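UDP-N-acetylglucosamine 3-dehydrogenase (Acidithiobacillus ferrooxidans, PDB 7BVJ) catalyses the NAD(+)-dependent oxidation of the glucosamine 3-position of UDP-N-acetylglucosamine to a ketone, a step in lipid A biosynthesis. Local coordinates at residues 271-274 with 275-279. Sequence-based numbering, arbitrary orientation.
Sequences AEIE and DFLNA
The carbonyls of A271 to E274 accept the amides of D275 to N278 in four successive i to i+4 hydrogen bonds, from 2.9 Å for D275 N to A271 O to 3.0 Å for L277 N to I273 O, the regular bonding of an alpha-helix. On the outer side of this helix the amide of N278 folds back toward E274, one turn earlier, whose extended chain stands out from the helix. N278 CG lies beside its own backbone N and anti to the carbonyl carbon (chi1 -70°), which turns the amide back along the helix. The two side chains cross at an angle, with carboxylate and amide planes 90° apart. N278 ND2 sits 3.1 Å from E274 O at an angle too poor for a bond, and against E274 CG at 3.3 Å; its bond to E274 OE2 is weak, 3.4 Å long. A water bridges the pair, donating to E274 OE2 at 3.1 Å and to N278 OD1 at 2.9 Å. A leucine in place of N278 would probably cost this water its OD1 anchor and E274 OE2 its weak ND2 contact, leaving the carboxylate less tied to the helix. On the inner side I273 CG2 meets L277 CD1 at 4.2 Å, one helical turn apart. I273 also packs on Y22 and I25, while F276 lies on Y22 and L88. D275 OD1 accepts the amide of F287, tying the helix to the loop that follows it. The pattern is that of an amphipathic helix: 268-282 packs its apolar face against helix 13-25 and strands 63-66 and 86-90 of the NAD-binding Rossmann domain and keeps a hydrated Glu-Asn i to i+4 pair on its polar face.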
# COMPACT_ATOMS: atom_id res chain seq x y z
N ALA A 271 -1.65 -12.51 2.80
CA ALA A 271 -0.64 -12.26 3.83
C ALA A 271 -1.00 -11.05 4.67
O ALA A 271 -0.92 -11.07 5.90
CB ALA A 271 0.73 -12.06 3.17
N GLU A 272 -1.40 -9.97 4.01
CA GLU A 272 -1.75 -8.73 4.69
C GLU A 272 -2.99 -8.92 5.58
O GLU A 272 -3.05 -8.42 6.71
CB GLU A 272 -1.92 -7.65 3.61
CG GLU A 272 -2.58 -6.34 3.94
CD GLU A 272 -2.48 -5.34 2.76
OE1 GLU A 272 -1.65 -4.41 2.77
OE2 GLU A 272 -3.24 -5.50 1.79
N ILE A 273 -3.95 -9.72 5.12
CA ILE A 273 -5.15 -9.91 5.92
C ILE A 273 -4.86 -10.82 7.11
O ILE A 273 -5.32 -10.56 8.23
CB ILE A 273 -6.30 -10.42 5.03
CG1 ILE A 273 -6.88 -9.23 4.26
CG2 ILE A 273 -7.39 -11.10 5.88
CD1 ILE A 273 -7.88 -9.60 3.18
N GLU A 274 -4.08 -11.88 6.89
CA GLU A 274 -3.70 -12.71 8.03
C GLU A 274 -2.93 -11.91 9.06
O GLU A 274 -3.13 -12.08 10.27
CB GLU A 274 -2.88 -13.93 7.60
CG GLU A 274 -2.59 -14.83 8.81
CD GLU A 274 -1.75 -16.05 8.49
OE1 GLU A 274 -1.85 -16.57 7.36
OE2 GLU A 274 -1.00 -16.49 9.38
N ASP A 275 -2.06 -11.00 8.61
CA ASP A 275 -1.33 -10.17 9.55
C ASP A 275 -2.27 -9.28 10.36
O ASP A 275 -2.14 -9.17 11.58
CB ASP A 275 -0.28 -9.36 8.79
CG ASP A 275 0.57 -8.52 9.70
OD1 ASP A 275 0.08 -7.46 10.12
OD2 ASP A 275 1.73 -8.92 9.99
N PHE A 276 -3.23 -8.63 9.68
CA PHE A 276 -4.23 -7.80 10.36
C PHE A 276 -4.97 -8.59 11.45
O PHE A 276 -5.10 -8.15 12.61
CB PHE A 276 -5.17 -7.22 9.28
CG PHE A 276 -6.45 -6.57 9.79
CD1 PHE A 276 -6.43 -5.55 10.74
CD2 PHE A 276 -7.68 -6.94 9.25
CE1 PHE A 276 -7.62 -4.94 11.17
CE2 PHE A 276 -8.87 -6.35 9.69
CZ PHE A 276 -8.84 -5.34 10.65
N LEU A 277 -5.42 -9.80 11.10
CA LEU A 277 -6.20 -10.59 12.06
C LEU A 277 -5.32 -11.12 13.20
O LEU A 277 -5.76 -11.20 14.36
CB LEU A 277 -6.92 -11.73 11.33
CG LEU A 277 -7.95 -11.34 10.26
CD1 LEU A 277 -8.62 -12.58 9.65
CD2 LEU A 277 -8.99 -10.40 10.85
N ASN A 278 -4.07 -11.47 12.91
CA ASN A 278 -3.15 -11.87 13.97
C ASN A 278 -2.87 -10.71 14.90
O ASN A 278 -2.75 -10.90 16.11
CB ASN A 278 -1.86 -12.42 13.38
CG ASN A 278 -2.05 -13.75 12.72
OD1 ASN A 278 -2.95 -14.51 13.08
ND2 ASN A 278 -1.22 -14.04 11.73
N ALA A 279 -2.78 -9.50 14.36
CA ALA A 279 -2.55 -8.35 15.22
C ALA A 279 -3.70 -8.17 16.20
O ALA A 279 -3.48 -7.87 17.38
CB ALA A 279 -2.36 -7.09 14.38
O HOH W 1 0.33 -13.54 9.81
O HOH W 2 -2.66 -17.19 11.89